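Local coordinates for protein Cow rumen GH26 endo-mannanase (Metagenome, PDB 6UEH) that probably hydrolyses internal beta-1,4-mannosidic bonds of mannans and galactomannans, using a GH26 catalytic barrel joined to a CBM6-like accessory domain, at residues 9-15 with 125-131; 239-244 with 284-289; 172-176 with 188-192; 406-412 with 441-445. All blocks are in the same frame, centred on the assembly; numbering follows the deposited sequence.

In the fold
Contact 1 lies in the CBM6-like accessory domain. Contacts 2, 3 and 4 belong to the GH26 barrel. The centres of contacts 1 and 2 are about 56 Å apart, on opposite sides of the chain's centre. Contacts 2 and 3 are buried and mainly apolar. Each sets a barrel helix against a strand or the chain after one. Contacts 1 and 4 are partly buried and use more polar groups. In 9-15 with 125-131, backbone bonds and a calcium ion join two strands. In 406-412 with 441-445, a helix start meets a loop through aromatic packing, side-chain bonds and waters. Contact 4 is the barrel contact nearest to contact 1, about 11 Å between nearest atoms.

Contact 1: 9-15 with 125-131; sequences PYTIEAE and FDTITVE. With CA (calcium ion), chain B.
Ile12 lies alongside Ile128, both pointing the same way, with Ile12 CG1 4.0 Å from Ile128 CB. They share a face of the sheet with Tyr10 and Val130. The CB of Ala14 extends this apolar row, touching Ile128 CD1 and Phe125 CB. On the other face the hydroxyls of Thr11 and Thr129 meet, OG1 to OG1 at 2.9 Å, and either may donate. In both threonines OG1 is anti to the carbonyl carbon (chi1 -60° and -65°), which turns the two hydroxyls toward each other. The strands are antiparallel. Tyr10 with Val130 and Ile12 with Ile128 are hydrogen-bonded pairs, each closed by two backbone bonds. Thr11 with Thr129 and Glu13 with Thr127 are non-hydrogen-bonded pairs. One more bond, Ala14 N to Asp126 O at 3.0 Å, follows where the chain turns a corner at Asp126.

That corner is a calcium site. Glu13 OE1 binds the ion at 2.4 Å. Glu15 grips it with both carboxylate oxygens, OE1 and OE2, each at 2.5 Å. Asp126 gives OD1 at 2.3 Å and its backbone O at 2.7 Å. Ser37 and Gly40 complete the shell. The ion probably offsets the charge of the three gathered carboxylates and ties both strand ends together. Such a structural calcium is consistent with a CBM6-type beta-sandwich. Strand 59-69 pairs with 125-131 on its other edge, and Phe51 of strand 49-55 packs on Tyr10, Ile12, Ile128 and Val130.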
# COMPACT_ATOMS: atom_id res chain seq x y z
N PRO A 9 8.14 -18.34 24.89
CA PRO A 9 6.71 -18.16 24.61
C PRO A 9 5.84 -18.17 25.87
O PRO A 9 6.16 -18.82 26.86
CB PRO A 9 6.37 -19.34 23.71
CG PRO A 9 7.36 -20.39 24.08
CD PRO A 9 8.63 -19.64 24.41
N TYR A 10 4.74 -17.42 25.81
CA TYR A 10 3.87 -17.24 26.96
C TYR A 10 2.46 -17.71 26.64
O TYR A 10 1.81 -17.17 25.75
CB TYR A 10 3.87 -15.77 27.39
CG TYR A 10 3.00 -15.46 28.58
CD1 TYR A 10 3.35 -15.90 29.85
CD2 TYR A 10 1.84 -14.72 28.44
CE1 TYR A 10 2.56 -15.62 30.94
CE2 TYR A 10 1.04 -14.42 29.53
CZ TYR A 10 1.41 -14.88 30.78
OH TYR A 10 0.62 -14.59 31.87
N THR A 11 2.00 -18.72 27.37
CA THR A 11 0.66 -19.25 27.17
C THR A 11 -0.15 -19.20 28.46
O THR A 11 0.33 -19.61 29.52
CB THR A 11 0.69 -20.70 26.64
OG1 THR A 11 1.37 -20.73 25.39
CG2 THR A 11 -0.72 -21.23 26.46
N ILE A 12 -1.36 -18.68 28.37
CA ILE A 12 -2.28 -18.69 29.51
C ILE A 12 -3.58 -19.40 29.18
O ILE A 12 -4.01 -19.44 28.02
CB ILE A 12 -2.63 -17.28 29.96
CG1 ILE A 12 -3.13 -16.46 28.77
CG2 ILE A 12 -1.43 -16.62 30.59
CD1 ILE A 12 -3.89 -15.24 29.18
N GLU A 13 -4.20 -19.97 30.20
CA GLU A 13 -5.57 -20.44 30.07
C GLU A 13 -6.46 -19.21 30.01
O GLU A 13 -6.37 -18.34 30.88
CB GLU A 13 -5.96 -21.36 31.23
CG GLU A 13 -5.07 -22.59 31.38
CD GLU A 13 -5.30 -23.62 30.29
OE1 GLU A 13 -6.33 -23.52 29.59
OE2 GLU A 13 -4.45 -24.52 30.12
N ALA A 14 -7.31 -19.12 28.99
CA ALA A 14 -8.12 -17.92 28.82
C ALA A 14 -9.11 -17.76 29.96
O ALA A 14 -9.49 -16.64 30.31
CB ALA A 14 -8.84 -17.96 27.49
N GLU A 15 -9.52 -18.88 30.56
CA GLU A 15 -10.44 -18.84 31.69
C GLU A 15 -9.80 -18.17 32.91
O GLU A 15 -10.50 -17.81 33.86
CB GLU A 15 -10.92 -20.25 32.05
CG GLU A 15 -9.82 -21.25 32.41
CD GLU A 15 -9.34 -22.05 31.21
OE1 GLU A 15 -9.49 -21.56 30.07
OE2 GLU A 15 -8.83 -23.17 31.40
N PHE A 125 -12.63 -18.98 23.99
CA PHE A 125 -11.17 -18.95 24.08
C PHE A 125 -10.68 -19.97 25.10
O PHE A 125 -10.98 -19.88 26.29
CB PHE A 125 -10.69 -17.55 24.46
CG PHE A 125 -11.02 -16.50 23.44
CD1 PHE A 125 -12.28 -15.93 23.39
CD2 PHE A 125 -10.07 -16.08 22.52
CE1 PHE A 125 -12.59 -14.97 22.45
CE2 PHE A 125 -10.37 -15.12 21.58
CZ PHE A 125 -11.64 -14.56 21.54
N ASP A 126 -9.92 -20.96 24.62
CA ASP A 126 -9.37 -22.00 25.49
C ASP A 126 -8.04 -21.56 26.09
O ASP A 126 -7.88 -21.53 27.31
CB ASP A 126 -9.19 -23.30 24.70
CG ASP A 126 -8.66 -24.44 25.56
OD1 ASP A 126 -8.82 -24.39 26.79
OD2 ASP A 126 -8.08 -25.39 24.99
N THR A 127 -7.09 -21.24 25.22
CA THR A 127 -5.80 -20.71 25.64
C THR A 127 -5.40 -19.54 24.75
O THR A 127 -5.93 -19.37 23.65
CB THR A 127 -4.68 -21.77 25.57
OG1 THR A 127 -4.57 -22.26 24.23
CG2 THR A 127 -4.98 -22.93 26.52
N ILE A 128 -4.47 -18.72 25.23
CA ILE A 128 -3.92 -17.62 24.46
C ILE A 128 -2.39 -17.70 24.52
O ILE A 128 -1.83 -17.95 25.58
CB ILE A 128 -4.40 -16.26 24.98
CG1 ILE A 128 -5.93 -16.21 25.00
CG2 ILE A 128 -3.84 -15.12 24.13
CD1 ILE A 128 -6.50 -15.11 25.87
N THR A 129 -1.73 -17.50 23.38
CA THR A 129 -0.28 -17.62 23.32
C THR A 129 0.37 -16.38 22.73
O THR A 129 -0.04 -15.88 21.68
CB THR A 129 0.13 -18.86 22.48
OG1 THR A 129 -0.31 -20.05 23.15
CG2 THR A 129 1.64 -18.92 22.31
N VAL A 130 1.39 -15.87 23.42
CA VAL A 130 2.17 -14.74 22.94
C VAL A 130 3.62 -15.16 22.71
O VAL A 130 4.28 -15.66 23.62
CB VAL A 130 2.13 -13.55 23.92
CG1 VAL A 130 2.88 -12.36 23.36
CG2 VAL A 130 0.69 -13.18 24.24
N GLU A 131 4.11 -14.95 21.49
CA GLU A 131 5.48 -15.29 21.13
C GLU A 131 6.20 -14.09 20.55
O GLU A 131 5.56 -13.16 20.05
CB GLU A 131 5.49 -16.43 20.11
CG GLU A 131 4.87 -17.72 20.61
CD GLU A 131 4.53 -18.67 19.48
OE1 GLU A 131 5.13 -19.76 19.41
OE2 GLU A 131 3.65 -18.32 18.67
CA CA B . -8.59 -23.58 28.94

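Contact 2: 239-244 with 284-289; sequences WHINVP and YWNEAI. With ACT (acetate ion), chain D.
Tyr284 and Trp239 carry this buried contact, with Ile241 between them. The tyrosine reaches across from its helix and gives its hydroxyl to the backbone: Tyr284 OH to Asn242 O is 2.6 Å. The hydroxyl is tilted 26° from the carbonyl plane. With chi1 at 174°, CG of Tyr284 lies opposite the backbone N, and the ring leaves the helix toward 239-244. Pro244 CD sits over one face of this ring, and Val243 CG1 touches CE2.

Trp239 packs further along the same helix. Its six-membered ring lies near that of Trp285, with planes at 25° but slid apart, and the rings barely overlap. The closest atoms are Trp239 CZ3 and Trp285 CH2, at 3.5 Å. Ile289 CG1 comes to the edge of the Trp239 ring at CH2, 4.0 Å away. The indole nitrogen is linked to the helix by a water. This water accepts from Trp239 NE1 at 3.2 Å and donates to Ala288 O at 2.8 Å.

The contact belongs to the TIM-barrel fold of the GH26 domain. Segment 239-244 follows the barrel strand 234-238, and Tyr284 and Trp285 come from helix 280-301. His240 turns the other way. Its NE2 donates to an acetate oxygen, O, at 2.6 Å, and the acetate is probably from the crystallisation liquor. His312 also holds this ion, while His240 ND1 is hydrogen-bonded to Asp206.

Ile241 fills the middle, its CD1 3.7 Å from Ala288 CB and its CG2 at the edge of the Trp285 ring.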
# COMPACT_ATOMS: atom_id res chain seq x y z
N TRP A 239 0.20 8.32 -14.44
CA TRP A 239 -0.35 8.72 -15.73
C TRP A 239 -1.79 9.21 -15.56
O TRP A 239 -2.73 8.46 -15.80
CB TRP A 239 -0.29 7.53 -16.70
CG TRP A 239 -0.71 7.83 -18.11
CD1 TRP A 239 -0.54 9.00 -18.80
CD2 TRP A 239 -1.37 6.93 -19.01
NE1 TRP A 239 -1.06 8.88 -20.07
CE2 TRP A 239 -1.57 7.62 -20.22
CE3 TRP A 239 -1.81 5.60 -18.91
CZ2 TRP A 239 -2.19 7.03 -21.33
CZ3 TRP A 239 -2.42 5.02 -20.00
CH2 TRP A 239 -2.61 5.73 -21.20
N HIS A 240 -1.95 10.46 -15.15
CA HIS A 240 -3.28 11.04 -14.95
C HIS A 240 -3.96 11.37 -16.28
O HIS A 240 -4.31 12.53 -16.53
CB HIS A 240 -3.19 12.31 -14.10
CG HIS A 240 -2.97 12.06 -12.64
ND1 HIS A 240 -1.75 11.70 -12.11
CD2 HIS A 240 -3.83 12.10 -11.59
CE1 HIS A 240 -1.86 11.54 -10.80
NE2 HIS A 240 -3.12 11.78 -10.46
N ILE A 241 -4.17 10.35 -17.11
CA ILE A 241 -4.76 10.56 -18.42
C ILE A 241 -6.24 10.94 -18.31
O ILE A 241 -7.05 10.21 -17.74
CB ILE A 241 -4.59 9.31 -19.33
CG1 ILE A 241 -5.28 9.52 -20.68
CG2 ILE A 241 -5.08 8.04 -18.63
CD1 ILE A 241 -4.67 10.64 -21.51
N ASN A 242 -6.58 12.11 -18.85
CA ASN A 242 -7.94 12.62 -18.81
C ASN A 242 -8.80 12.11 -19.96
O ASN A 242 -8.29 11.67 -20.99
CB ASN A 242 -7.95 14.15 -18.83
CG ASN A 242 -7.52 14.77 -17.51
OD1 ASN A 242 -6.61 14.27 -16.84
ND2 ASN A 242 -8.18 15.85 -17.12
N VAL A 243 -10.12 12.18 -19.77
CA VAL A 243 -11.07 11.95 -20.85
C VAL A 243 -11.93 13.20 -20.98
O VAL A 243 -12.02 13.98 -20.04
CB VAL A 243 -11.96 10.71 -20.60
CG1 VAL A 243 -11.11 9.45 -20.50
CG2 VAL A 243 -12.80 10.91 -19.34
N PRO A 244 -12.55 13.41 -22.16
CA PRO A 244 -13.48 14.54 -22.26
C PRO A 244 -14.67 14.37 -21.33
O PRO A 244 -15.20 13.26 -21.24
CB PRO A 244 -13.92 14.51 -23.73
CG PRO A 244 -12.84 13.75 -24.44
CD PRO A 244 -12.35 12.74 -23.45
N TYR A 284 -10.19 6.54 -28.58
CA TYR A 284 -9.51 7.56 -27.78
C TYR A 284 -8.45 6.93 -26.89
O TYR A 284 -7.32 7.42 -26.83
CB TYR A 284 -10.50 8.34 -26.90
CG TYR A 284 -9.76 9.28 -25.97
CD1 TYR A 284 -9.19 10.45 -26.46
CD2 TYR A 284 -9.59 8.98 -24.63
CE1 TYR A 284 -8.50 11.31 -25.63
CE2 TYR A 284 -8.89 9.83 -23.79
CZ TYR A 284 -8.35 10.99 -24.29
OH TYR A 284 -7.65 11.84 -23.47
N TRP A 285 -8.83 5.87 -26.19
CA TRP A 285 -7.94 5.14 -25.29
C TRP A 285 -6.67 4.72 -26.03
O TRP A 285 -5.56 4.88 -25.52
CB TRP A 285 -8.69 3.94 -24.69
CG TRP A 285 -7.94 3.07 -23.69
CD1 TRP A 285 -7.89 1.71 -23.69
CD2 TRP A 285 -7.19 3.50 -22.54
NE1 TRP A 285 -7.14 1.26 -22.63
CE2 TRP A 285 -6.70 2.34 -21.91
CE3 TRP A 285 -6.88 4.75 -22.00
CZ2 TRP A 285 -5.92 2.39 -20.76
CZ3 TRP A 285 -6.10 4.80 -20.85
CH2 TRP A 285 -5.63 3.63 -20.25
N ASN A 286 -6.84 4.21 -27.24
CA ASN A 286 -5.70 3.81 -28.06
C ASN A 286 -4.80 4.98 -28.45
O ASN A 286 -3.58 4.84 -28.49
CB ASN A 286 -6.17 3.07 -29.31
CG ASN A 286 -6.59 1.64 -29.02
OD1 ASN A 286 -6.11 1.03 -28.06
ND2 ASN A 286 -7.47 1.10 -29.85
N GLU A 287 -5.41 6.13 -28.75
CA GLU A 287 -4.63 7.32 -29.08
C GLU A 287 -3.82 7.79 -27.88
O GLU A 287 -2.66 8.18 -28.02
CB GLU A 287 -5.55 8.46 -29.55
CG GLU A 287 -6.12 8.27 -30.94
CD GLU A 287 -6.79 9.53 -31.46
OE1 GLU A 287 -6.53 10.61 -30.89
OE2 GLU A 287 -7.58 9.44 -32.42
N ALA A 288 -4.42 7.74 -26.70
CA ALA A 288 -3.73 8.13 -25.47
C ALA A 288 -2.58 7.17 -25.17
O ALA A 288 -1.50 7.60 -24.77
CB ALA A 288 -4.71 8.18 -24.31
N ILE A 289 -2.82 5.88 -25.37
CA ILE A 289 -1.78 4.88 -25.17
C ILE A 289 -0.63 5.10 -26.16
O ILE A 289 0.54 4.97 -25.79
CB ILE A 289 -2.34 3.45 -25.33
CG1 ILE A 289 -3.30 3.13 -24.18
CG2 ILE A 289 -1.22 2.42 -25.36
CD1 ILE A 289 -4.03 1.81 -24.35
C ACT D . -3.02 11.72 -7.21
O ACT D . -3.91 12.16 -7.98
OXT ACT D . -2.42 10.70 -7.59
CH3 ACT D . -2.70 12.40 -5.91
O HOH W 1 -1.32 9.77 -23.09

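Contact 3: 172-176 with 188-192; sequences GQQEI and EFEYI
Gln173 runs from its strand toward the helix and meets Phe189 and Ile192. Its CB lies 3.9 Å from Phe189 CE2 and also touches Ile192 CD1. CG sits over one face of the Phe189 ring. The chain then bends at chi2 (63°), and OE1 comes to 3.8 Å from Ile192 CD1. The amide plane stands 84° from the ring plane. NE2 turns back to its own strand and donates to Gln174 O at 3.0 Å. It also bonds Trp451 O, which fixes the amide's rotation.

This is the first half of a beta-alpha-beta unit of the GH26 barrel, in which strand 169-174 leads to helix 187-196 and then to strand 202-206. The strand and helix segments run roughly antiparallel, at 148°.

The rim of Phe189 meets the chain just after the strand: Glu175 CB lies at the ring edge, 3.6 Å from CE1. Arg203 makes a cation-pi contact with the same ring and a salt bridge with Glu175. Glu188 is linked to the loop by a water, which accepts from Ile176 N and donates to Glu188 OE1 at 2.7 Å. Glu188 OE2 accepts from Gly453 N.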
# COMPACT_ATOMS: atom_id res chain seq x y z
N GLY A 172 11.79 9.12 -1.56
CA GLY A 172 11.20 9.50 -2.82
C GLY A 172 10.44 10.80 -2.74
O GLY A 172 10.09 11.25 -1.65
N GLN A 173 10.19 11.41 -3.89
CA GLN A 173 9.47 12.68 -3.95
C GLN A 173 8.86 12.90 -5.33
O GLN A 173 9.54 12.76 -6.34
CB GLN A 173 10.39 13.85 -3.60
CG GLN A 173 9.72 15.21 -3.69
CD GLN A 173 8.57 15.36 -2.71
OE1 GLN A 173 8.71 15.03 -1.53
NE2 GLN A 173 7.43 15.84 -3.19
N GLN A 174 7.58 13.25 -5.36
CA GLN A 174 6.91 13.58 -6.62
C GLN A 174 7.21 15.02 -7.01
O GLN A 174 7.13 15.92 -6.17
CB GLN A 174 5.39 13.37 -6.49
CG GLN A 174 4.63 13.57 -7.79
CD GLN A 174 4.73 12.36 -8.71
OE1 GLN A 174 5.03 11.25 -8.27
NE2 GLN A 174 4.48 12.57 -10.00
N GLU A 175 7.56 15.23 -8.28
CA GLU A 175 7.78 16.58 -8.79
C GLU A 175 6.46 17.24 -9.15
O GLU A 175 5.44 16.57 -9.29
CB GLU A 175 8.71 16.57 -10.01
CG GLU A 175 8.06 16.10 -11.30
CD GLU A 175 8.93 16.32 -12.52
OE1 GLU A 175 10.10 16.74 -12.36
OE2 GLU A 175 8.46 16.07 -13.65
N ILE A 176 6.48 18.56 -9.31
CA ILE A 176 5.28 19.33 -9.58
C ILE A 176 4.70 18.99 -10.96
O ILE A 176 5.41 18.51 -11.84
CB ILE A 176 5.59 20.85 -9.50
CG1 ILE A 176 4.30 21.68 -9.43
CG2 ILE A 176 6.49 21.29 -10.65
CD1 ILE A 176 3.61 21.65 -8.07
N GLU A 188 10.75 21.53 -4.81
CA GLU A 188 10.53 20.53 -3.77
C GLU A 188 11.82 19.80 -3.41
O GLU A 188 12.06 19.48 -2.25
CB GLU A 188 9.46 19.52 -4.20
CG GLU A 188 8.02 19.98 -3.99
CD GLU A 188 7.51 20.85 -5.12
OE1 GLU A 188 8.30 21.21 -6.01
OE2 GLU A 188 6.30 21.18 -5.10
N PHE A 189 12.64 19.54 -4.42
CA PHE A 189 13.85 18.76 -4.23
C PHE A 189 14.94 19.58 -3.54
O PHE A 189 15.65 19.07 -2.67
CB PHE A 189 14.33 18.21 -5.57
CG PHE A 189 13.30 17.37 -6.26
CD1 PHE A 189 12.34 17.95 -7.07
CD2 PHE A 189 13.26 16.00 -6.06
CE1 PHE A 189 11.37 17.18 -7.69
CE2 PHE A 189 12.29 15.22 -6.68
CZ PHE A 189 11.35 15.82 -7.49
N GLU A 190 15.06 20.84 -3.92
CA GLU A 190 16.03 21.73 -3.28
C GLU A 190 15.62 22.01 -1.83
O GLU A 190 16.47 22.25 -0.98
CB GLU A 190 16.17 23.04 -4.06
CG GLU A 190 16.77 22.85 -5.44
CD GLU A 190 18.12 22.16 -5.40
OE1 GLU A 190 19.05 22.71 -4.78
OE2 GLU A 190 18.24 21.07 -5.99
N TYR A 191 14.32 21.97 -1.56
CA TYR A 191 13.82 22.12 -0.20
C TYR A 191 14.34 20.99 0.68
O TYR A 191 14.84 21.22 1.78
CB TYR A 191 12.29 22.15 -0.17
CG TYR A 191 11.71 22.08 1.23
CD1 TYR A 191 11.70 23.20 2.06
CD2 TYR A 191 11.17 20.90 1.72
CE1 TYR A 191 11.16 23.14 3.34
CE2 TYR A 191 10.63 20.83 3.00
CZ TYR A 191 10.63 21.95 3.80
OH TYR A 191 10.10 21.89 5.08
N ILE A 192 14.20 19.76 0.18
CA ILE A 192 14.67 18.58 0.89
C ILE A 192 16.19 18.62 1.10
O ILE A 192 16.68 18.33 2.19
CB ILE A 192 14.28 17.29 0.13
CG1 ILE A 192 12.75 17.20 0.03
CG2 ILE A 192 14.86 16.06 0.82
CD1 ILE A 192 12.26 16.03 -0.79
O HOH W 2 8.74 19.76 -8.26

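Contact 4: 406-412 with 441-445; sequences AETPIFY and EHAAW
Phe411 and Trp445 slide past each other in opposite directions and meet edge-to-face. The edge of the phenylalanine points at the face of the indole, with planes at 69°. Phe411 holds CG opposite its backbone N (chi1 176°), which turns the ring toward Ala444. Phe411 CB makes a CH-pi contact over the six-membered ring of Trp445, 4.0 Å from its centroid. One face of the phenyl ring is covered by Ala444 N. Ile410 CG2 comes to the edge of the indole at CH2. In the indole plane, Trp445 NE1 donates to Ala406 O at 2.9 Å, a nearly straight bond of 164° that fixes the turn of the ring.

Thr408 crosses Glu441 obliquely. Thr408 OG1 donates to Glu441 OE1 at 2.6 Å, on the anti side of the carboxylate. Two waters bridge the same carboxylate to the backbone N atoms of Ala406 and Thr408. Arg106, from the accessory domain, makes a salt bridge to OE2. Tyr412 OH bonds weakly to His442 O, where a Schellman motif ends helix 435-441.

The contact joins the start of helix 408-417, with Glu407 as N-cap, to the loop after helix 435-441. Strand 423-429 of the barrel lies against both Phe411 and Trp445.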
# COMPACT_ATOMS: atom_id res chain seq x y z
N ALA A 406 3.13 3.98 11.21
CA ALA A 406 3.76 3.14 10.20
C ALA A 406 2.72 2.38 9.37
O ALA A 406 3.05 1.82 8.32
CB ALA A 406 4.73 2.16 10.85
N GLU A 407 1.47 2.38 9.84
CA GLU A 407 0.37 1.65 9.21
C GLU A 407 0.76 0.21 8.91
O GLU A 407 0.47 -0.32 7.84
CB GLU A 407 -0.10 2.36 7.93
CG GLU A 407 -0.65 3.77 8.15
CD GLU A 407 -2.04 3.79 8.78
OE1 GLU A 407 -2.57 2.71 9.14
OE2 GLU A 407 -2.61 4.89 8.92
N THR A 408 1.43 -0.41 9.87
CA THR A 408 1.92 -1.78 9.75
C THR A 408 0.84 -2.81 9.37
O THR A 408 1.09 -3.67 8.53
CB THR A 408 2.62 -2.22 11.06
OG1 THR A 408 3.62 -1.25 11.40
CG2 THR A 408 3.26 -3.59 10.91
N PRO A 409 -0.37 -2.73 9.98
CA PRO A 409 -1.42 -3.66 9.54
C PRO A 409 -1.75 -3.57 8.05
O PRO A 409 -2.02 -4.60 7.43
CB PRO A 409 -2.63 -3.23 10.37
CG PRO A 409 -2.05 -2.66 11.61
CD PRO A 409 -0.80 -1.95 11.16
N ILE A 410 -1.71 -2.37 7.48
CA ILE A 410 -1.96 -2.20 6.05
C ILE A 410 -0.87 -2.89 5.24
O ILE A 410 -1.15 -3.57 4.25
CB ILE A 410 -2.03 -0.71 5.64
CG1 ILE A 410 -3.22 -0.03 6.32
CG2 ILE A 410 -2.14 -0.57 4.12
CD1 ILE A 410 -3.40 1.43 5.93
N PHE A 411 0.37 -2.73 5.67
CA PHE A 411 1.49 -3.36 4.98
C PHE A 411 1.33 -4.88 4.92
O PHE A 411 1.46 -5.48 3.85
CB PHE A 411 2.82 -3.01 5.66
CG PHE A 411 4.00 -3.71 5.06
CD1 PHE A 411 4.57 -3.24 3.88
CD2 PHE A 411 4.54 -4.84 5.65
CE1 PHE A 411 5.66 -3.88 3.32
CE2 PHE A 411 5.62 -5.49 5.09
CZ PHE A 411 6.18 -5.01 3.92
N TYR A 412 1.02 -5.50 6.05
CA TYR A 412 0.95 -6.95 6.09
C TYR A 412 -0.34 -7.50 5.49
O TYR A 412 -0.38 -8.65 5.04
CB TYR A 412 1.15 -7.45 7.52
CG TYR A 412 2.61 -7.40 7.91
CD1 TYR A 412 3.50 -8.35 7.44
CD2 TYR A 412 3.10 -6.38 8.72
CE1 TYR A 412 4.84 -8.30 7.77
CE2 TYR A 412 4.44 -6.33 9.06
CZ TYR A 412 5.31 -7.30 8.58
OH TYR A 412 6.64 -7.25 8.90
N GLU A 441 8.41 -1.67 14.17
CA GLU A 441 7.24 -2.47 13.81
C GLU A 441 7.48 -3.32 12.56
O GLU A 441 6.60 -4.08 12.14
CB GLU A 441 6.02 -1.57 13.62
CG GLU A 441 5.66 -0.79 14.87
CD GLU A 441 4.38 0.02 14.72
OE1 GLU A 441 3.58 -0.31 13.82
OE2 GLU A 441 4.19 0.97 15.50
N HIS A 442 8.67 -3.18 11.97
CA HIS A 442 9.04 -3.91 10.76
C HIS A 442 8.06 -3.67 9.62
O HIS A 442 7.72 -4.58 8.88
CB HIS A 442 9.15 -5.41 11.05
CG HIS A 442 10.28 -5.77 11.97
ND1 HIS A 442 11.34 -6.55 11.57
CD2 HIS A 442 10.51 -5.45 13.26
CE1 HIS A 442 12.18 -6.70 12.58
NE2 HIS A 442 11.70 -6.04 13.62
N ALA A 443 7.59 -2.43 9.51
CA ALA A 443 6.76 -2.02 8.39
C ALA A 443 7.67 -1.79 7.18
O ALA A 443 8.16 -0.68 6.96
CB ALA A 443 5.97 -0.76 8.72
N ALA A 444 7.89 -2.85 6.41
CA ALA A 444 8.96 -2.89 5.42
C ALA A 444 8.60 -2.28 4.07
O ALA A 444 9.01 -2.79 3.03
CB ALA A 444 9.44 -4.32 5.23
N TRP A 445 7.83 -1.19 4.09
CA TRP A 445 7.53 -0.43 2.86
C TRP A 445 8.82 -0.20 2.07
O TRP A 445 9.81 0.28 2.63
CB TRP A 445 6.89 0.92 3.18
CG TRP A 445 5.64 0.87 4.02
CD1 TRP A 445 5.55 1.12 5.36
CD2 TRP A 445 4.31 0.57 3.58
NE1 TRP A 445 4.24 0.99 5.78
CE2 TRP A 445 3.47 0.65 4.70
CE3 TRP A 445 3.76 0.23 2.34
CZ2 TRP A 445 2.09 0.41 4.62
CZ3 TRP A 445 2.40 -0.00 2.26
CH2 TRP A 445 1.58 0.09 3.39
O HOH W 3 3.31 3.26 14.00
O HOH W 4 1.35 0.71 12.73